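Local coordinates for protein nucleoside phosphorylase, putative (Trypanosoma brucei, PDB 3BJE) that catalyses, as a homodimer, the phosphorolysis of uridine, releasing uracil and ribose 1-phosphate, at residues R193-Q198 with I204-S209; E197-R202 with G275-N280. All blocks are in the same frame, centred on the assembly; numbering follows the deposited sequence.

Contact 1: residues R193-Q198 with I204-S209; sequences RIVREQ and IDIYTS
The carbonyl oxygen of I204 is gripped twice, by R196 across the contact and by I206 within its own segment. R196 NH1 gives it the stronger bond, with 2.7 Å between NH1 and I204 O, although the N-H...O angle of 134° is well bent. NH1 stands above the carbonyl plane of I204, whereas the oxygen meets the guanidinium at its edge, tilted slightly from the guanidinium plane. The second donor is the backbone N of I206, which bonds I204 O weakly at 2.8 Å; D205 is thereby the centre of an inverse gamma turn, and R196 NH1 grips the acceptor oxygen that closes the turn. R196 gets there by folding: its chain bends at chi2 (-86°) and again at chi3, which carries the guanidinium off the helix surface while CD passes I206 CG1 at 4.1 Å. Beside this polar link the contact is apolar and tight. With CG1 lodged between backbone N and carbonyl carbon (chi1 61°), I206 reaches toward the helix, and its CD1 lies 3.3 Å from V195 CG1, closer than carbons usually come. I168 of strand 161-169 touches both V195 and I206. One helical turn before R196, R192 supplies a second tie: it forms a salt bridge with D205 and a hydrogen bond to I206 O. On another face of the helix R193 NH1 and E197 OE1 pair at 2.9 Å. Y176 of the second subunit packs on I204. The arrangement is that of a helix laid against a sheet in the alpha/beta fold of the nucleoside phosphorylases, where the last turn of helix 186-198 is fastened to the chain leading into strand 207-210.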
loop_
_atom_site.group_PDB
_atom_site.type_symbol
_atom_site.label_atom_id
_atom_site.label_comp_id
_atom_site.label_asym_id
_atom_site.label_seq_id
_atom_site.Cartn_x
_atom_site.Cartn_y
_atom_site.Cartn_z
ATOM N N ARG A 193 -23.075 11.234 -2.664
ATOM C CA ARG A 193 -23.812 12.331 -2.031
ATOM C C ARG A 193 -24.059 12.019 -0.557
ATOM O O ARG A 193 -23.823 12.862 0.308
ATOM C CB ARG A 193 -25.156 12.599 -2.747
ATOM C CG ARG A 193 -25.972 13.729 -2.129
ATOM C CD ARG A 193 -27.342 13.845 -2.765
ATOM N NE ARG A 193 -28.290 12.827 -2.306
ATOM C CZ ARG A 193 -29.074 12.945 -1.230
ATOM N NH1 ARG A 193 -29.003 14.013 -0.441
ATOM N NH2 ARG A 193 -29.920 11.966 -0.920
ATOM N N ILE A 194 -24.555 10.822 -0.268
ATOM C CA ILE A 194 -24.877 10.448 1.097
ATOM C C ILE A 194 -23.618 10.404 1.952
ATOM O O ILE A 194 -23.580 10.954 3.046
ATOM C CB ILE A 194 -25.643 9.098 1.144
ATOM C CG1 ILE A 194 -27.040 9.260 0.547
ATOM C CG2 ILE A 194 -25.754 8.556 2.569
ATOM C CD1 ILE A 194 -28.008 10.089 1.399
ATOM N N VAL A 195 -22.563 9.782 1.445
ATOM C CA VAL A 195 -21.314 9.702 2.207
ATOM C C VAL A 195 -20.725 11.098 2.471
ATOM O O VAL A 195 -20.264 11.386 3.579
ATOM C CB VAL A 195 -20.259 8.809 1.485
ATOM C CG1 VAL A 195 -18.914 8.878 2.212
ATOM C CG2 VAL A 195 -20.742 7.363 1.428
ATOM N N ARG A 196 -20.722 11.966 1.464
ATOM C CA ARG A 196 -20.206 13.326 1.635
ATOM C C ARG A 196 -21.046 14.179 2.595
ATOM O O ARG A 196 -20.496 15.048 3.282
ATOM C CB ARG A 196 -20.108 14.018 0.275
ATOM C CG ARG A 196 -19.040 13.420 -0.630
ATOM C CD ARG A 196 -17.693 14.039 -0.372
ATOM N NE ARG A 196 -17.728 15.458 -0.729
ATOM C CZ ARG A 196 -16.706 16.294 -0.571
ATOM N NH1 ARG A 196 -15.551 15.856 -0.091
ATOM N NH2 ARG A 196 -16.836 17.572 -0.921
ATOM N N GLU A 197 -22.357 13.961 2.634
ATOM C CA GLU A 197 -23.244 14.806 3.437
ATOM C C GLU A 197 -23.364 14.330 4.870
ATOM O O GLU A 197 -23.503 15.140 5.787
ATOM C CB GLU A 197 -24.633 14.910 2.786
ATOM C CG GLU A 197 -24.586 15.752 1.511
ATOM C CD GLU A 197 -25.921 15.875 0.773
ATOM O OE1 GLU A 197 -26.922 15.242 1.171
ATOM O OE2 GLU A 197 -25.950 16.619 -0.234
ATOM N N GLN A 198 -23.253 13.018 5.053
ATOM C CA GLN A 198 -23.575 12.364 6.316
ATOM C C GLN A 198 -22.396 11.688 7.018
ATOM O O GLN A 198 -22.613 10.909 7.950
ATOM C CB GLN A 198 -24.674 11.332 6.089
ATOM C CG GLN A 198 -25.992 11.949 5.619
ATOM C CD GLN A 198 -27.069 10.921 5.380
ATOM O OE1 GLN A 198 -27.014 9.812 5.922
ATOM N NE2 GLN A 198 -28.058 11.278 4.556
ATOM N N ILE A 204 -12.956 14.669 2.368
ATOM C CA ILE A 204 -12.129 13.883 1.439
ATOM C C ILE A 204 -12.806 13.806 0.078
ATOM O O ILE A 204 -13.999 13.589 -0.007
ATOM C CB ILE A 204 -11.929 12.441 1.971
ATOM C CG1 ILE A 204 -11.353 12.471 3.396
ATOM C CG2 ILE A 204 -11.042 11.601 1.037
ATOM C CD1 ILE A 204 -9.888 12.964 3.461
ATOM N N ASP A 205 -12.032 13.942 -0.993
ATOM C CA ASP A 205 -12.555 13.784 -2.363
ATOM C C ASP A 205 -12.677 12.278 -2.667
ATOM O O ASP A 205 -11.940 11.718 -3.481
ATOM C CB ASP A 205 -11.655 14.498 -3.385
ATOM C CG ASP A 205 -12.222 14.486 -4.785
ATOM O OD1 ASP A 205 -13.400 14.127 -4.989
ATOM O OD2 ASP A 205 -11.480 14.856 -5.711
ATOM N N ILE A 206 -13.613 11.618 -1.990
ATOM C CA ILE A 206 -13.843 10.181 -2.185
ATOM C C ILE A 206 -14.314 9.862 -3.602
ATOM O O ILE A 206 -14.869 10.719 -4.301
ATOM C CB ILE A 206 -14.843 9.608 -1.167
ATOM C CG1 ILE A 206 -16.207 10.296 -1.299
ATOM C CG2 ILE A 206 -14.314 9.796 0.240
ATOM C CD1 ILE A 206 -17.335 9.557 -0.618
ATOM N N TYR A 207 -14.061 8.634 -4.035
ATOM C CA TYR A 207 -14.618 8.157 -5.273
ATOM C C TYR A 207 -15.463 6.906 -5.030
ATOM O O TYR A 207 -15.575 6.439 -3.898
ATOM C CB TYR A 207 -13.544 7.909 -6.307
ATOM C CG TYR A 207 -12.537 6.829 -6.013
ATOM C CD1 TYR A 207 -12.672 5.556 -6.564
ATOM C CD2 TYR A 207 -11.423 7.084 -5.222
ATOM C CE1 TYR A 207 -11.742 4.563 -6.310
ATOM C CE2 TYR A 207 -10.478 6.095 -4.961
ATOM C CZ TYR A 207 -10.643 4.832 -5.523
ATOM O OH TYR A 207 -9.695 3.841 -5.341
ATOM N N THR A 208 -16.114 6.420 -6.089
ATOM C CA THR A 208 -16.920 5.220 -6.010
ATOM C C THR A 208 -16.603 4.288 -7.164
ATOM O O THR A 208 -16.008 4.693 -8.170
ATOM C CB THR A 208 -18.422 5.563 -6.048
ATOM O OG1 THR A 208 -18.716 6.279 -7.247
ATOM C CG2 THR A 208 -18.851 6.428 -4.822
ATOM N N SER A 209 -17.035 3.048 -7.020
ATOM C CA SER A 209 -17.036 2.082 -8.125
ATOM C C SER A 209 -18.069 0.984 -7.848
ATOM O O SER A 209 -18.922 1.105 -6.956
ATOM C CB SER A 209 -15.633 1.495 -8.330
ATOM O OG SER A 209 -15.516 0.804 -9.572
#

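Contact 2: residues E197-R202 with G275-N280; sequences EQTGLR and GSLKFN
Q198 and T199, near the C-terminal end of helix 186-198, with T199 heading an ST turn, close on L277 in the link between helix 270-276 and strand 279-281. The side chain of Q198 sets out toward this link and runs past L277 in the opposite sense. Its CB rests on L277 CD2 at 3.8 Å. From CG, which lies anti to the carbonyl carbon (chi1 -63°), the chain stays extended, so the amide is carried along the leucine until OE1 comes 3.6 Å from the same CD2. At the tip OE1 receives hydrogen bonds from two waters. One, 2.8 Å from Q198 OE1, accepts in turn from the backbone N of K278 at 3.1 Å. The other, 2.9 Å from Q198 OE1, also donates to S276 OG at 3.0 Å. The amide oxygen thus reaches the residues before and after L277 through solvent. L277 CD1 makes the closer approach to T199, 3.8 Å from CG2, the two side chains crossing at about a right angle, and V195 of the helix also touches the leucine. While the T199 methyl faces the leucine, its hydroxyl is engaged by the backbone: OG1 bonds to V195 O and accepts from L201 N, which closes the ST turn. G200 N is bonded to E273 of helix 270-276. Beyond the turn R202 folds back, NH2 donating to E197 O, and the carbonyl oxygen T199 O sits 3.1 Å above the plane of the R202 guanidinium, over its centre.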
loop_
_atom_site.group_PDB
_atom_site.type_symbol
_atom_site.label_atom_id
_atom_site.label_comp_id
_atom_site.label_asym_id
_atom_site.label_seq_id
_atom_site.Cartn_x
_atom_site.Cartn_y
_atom_site.Cartn_z
ATOM N N GLU A 197 -22.357 13.961 2.634
ATOM C CA GLU A 197 -23.244 14.806 3.437
ATOM C C GLU A 197 -23.364 14.330 4.870
ATOM O O GLU A 197 -23.503 15.140 5.787
ATOM C CB GLU A 197 -24.633 14.910 2.786
ATOM C CG GLU A 197 -24.586 15.752 1.511
ATOM C CD GLU A 197 -25.921 15.875 0.773
ATOM O OE1 GLU A 197 -26.922 15.242 1.171
ATOM O OE2 GLU A 197 -25.950 16.619 -0.234
ATOM N N GLN A 198 -23.253 13.018 5.053
ATOM C CA GLN A 198 -23.575 12.364 6.316
ATOM C C GLN A 198 -22.396 11.688 7.018
ATOM O O GLN A 198 -22.613 10.909 7.950
ATOM C CB GLN A 198 -24.674 11.332 6.089
ATOM C CG GLN A 198 -25.992 11.949 5.619
ATOM C CD GLN A 198 -27.069 10.921 5.380
ATOM O OE1 GLN A 198 -27.014 9.812 5.922
ATOM N NE2 GLN A 198 -28.058 11.278 4.556
ATOM N N THR A 199 -21.162 11.960 6.592
ATOM C CA THR A 199 -20.009 11.452 7.318
ATOM C C THR A 199 -18.862 12.446 7.270
ATOM O O THR A 199 -18.859 13.379 6.478
ATOM C CB THR A 199 -19.463 10.120 6.735
ATOM O OG1 THR A 199 -18.675 10.369 5.564
ATOM C CG2 THR A 199 -20.574 9.137 6.380
ATOM N N GLY A 200 -17.855 12.204 8.103
ATOM C CA GLY A 200 -16.634 12.999 8.090
ATOM C C GLY A 200 -15.825 12.901 6.817
ATOM O O GLY A 200 -14.872 13.664 6.629
ATOM N N LEU A 201 -16.193 11.968 5.930
ATOM C CA LEU A 201 -15.599 11.946 4.582
ATOM C C LEU A 201 -16.018 13.177 3.767
ATOM O O LEU A 201 -15.536 13.360 2.661
ATOM C CB LEU A 201 -15.937 10.659 3.843
ATOM C CG LEU A 201 -15.325 9.420 4.528
ATOM C CD1 LEU A 201 -16.004 8.145 4.054
ATOM C CD2 LEU A 201 -13.791 9.302 4.322
ATOM N N ARG A 202 -16.871 14.042 4.318
ATOM C CA ARG A 202 -17.058 15.373 3.763
ATOM C C ARG A 202 -15.715 16.094 3.520
ATOM O O ARG A 202 -15.646 17.007 2.722
ATOM C CB ARG A 202 -17.998 16.217 4.639
ATOM C CG ARG A 202 -17.409 16.632 5.981
ATOM C CD ARG A 202 -18.361 17.502 6.784
ATOM N NE ARG A 202 -19.657 16.853 6.983
ATOM C CZ ARG A 202 -19.930 15.954 7.923
ATOM N NH1 ARG A 202 -19.006 15.596 8.814
ATOM N NH2 ARG A 202 -21.146 15.406 7.965
ATOM N N GLY A 275 -21.694 2.948 9.372
ATOM C CA GLY A 275 -22.731 2.008 9.777
ATOM C C GLY A 275 -24.131 2.580 9.797
ATOM O O GLY A 275 -25.117 1.803 9.772
ATOM N N SER A 276 -24.253 3.914 9.868
ATOM C CA SER A 276 -25.577 4.571 9.981
ATOM C C SER A 276 -26.225 4.770 8.609
ATOM O O SER A 276 -27.422 5.075 8.523
ATOM C CB SER A 276 -25.445 5.921 10.673
ATOM O OG SER A 276 -24.822 6.877 9.835
ATOM N N LEU A 277 -25.438 4.599 7.548
ATOM C CA LEU A 277 -25.875 4.958 6.205
ATOM C C LEU A 277 -26.813 3.919 5.598
ATOM O O LEU A 277 -26.661 2.706 5.807
ATOM C CB LEU A 277 -24.686 5.195 5.259
ATOM C CG LEU A 277 -23.600 6.169 5.723
ATOM C CD1 LEU A 277 -22.570 6.343 4.669
ATOM C CD2 LEU A 277 -24.220 7.523 6.071
ATOM N N LYS A 278 -27.769 4.429 4.825
ATOM C CA LYS A 278 -28.631 3.625 4.004
ATOM C C LYS A 278 -28.675 4.299 2.645
ATOM O O LYS A 278 -28.954 5.497 2.548
ATOM C CB LYS A 278 -30.024 3.547 4.626
ATOM C CG LYS A 278 -30.048 2.768 5.923
ATOM C CD LYS A 278 -31.452 2.629 6.483
ATOM C CE LYS A 278 -31.462 1.657 7.659
ATOM N NZ LYS A 278 -30.965 0.293 7.273
ATOM N N PHE A 279 -28.361 3.543 1.599
ATOM C CA PHE A 279 -28.386 4.060 0.252
ATOM C C PHE A 279 -29.645 3.563 -0.415
ATOM O O PHE A 279 -29.822 2.361 -0.572
ATOM C CB PHE A 279 -27.160 3.578 -0.526
ATOM C CG PHE A 279 -25.845 3.855 0.172
ATOM C CD1 PHE A 279 -25.516 5.144 0.566
ATOM C CD2 PHE A 279 -24.953 2.825 0.441
ATOM C CE1 PHE A 279 -24.344 5.407 1.208
ATOM C CE2 PHE A 279 -23.746 3.087 1.087
ATOM C CZ PHE A 279 -23.441 4.383 1.464
ATOM N N ASN A 280 -30.512 4.493 -0.799
ATOM C CA ASN A 280 -31.735 4.161 -1.533
ATOM C C ASN A 280 -31.404 4.107 -3.013
ATOM O O ASN A 280 -31.446 5.119 -3.713
ATOM C CB ASN A 280 -32.805 5.201 -1.244
ATOM C CG ASN A 280 -33.247 5.181 0.206
ATOM O OD1 ASN A 280 -33.524 4.118 0.765
ATOM N ND2 ASN A 280 -33.301 6.354 0.827
HETATM O O HOH W 1 -28.254 7.432 5.068
HETATM O O HOH W 2 -26.602 8.976 8.699
#

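Overall arrangement
Contacts 1 and 2 both start from the C-terminal end of helix 186-198 and share E197 and Q198; their centres are about 8 Å apart. Contact 1 ties the helix to the entrance of strand 207-210, and contact 2 ties its exit to the link before strand 279-281. The two meet directly: V195 CG1 lies 3.5 Å from L201 CD1, I194 CG2 lies 3.7 Å from F279 CE1, and R196 NH1 comes within 3.0 Å of R202 O. Y176 of the second subunit, next to I204, also packs on L201 in the segment 197-202. Neither contact belongs to the uracil, ribose 1-phosphate or calcium sites.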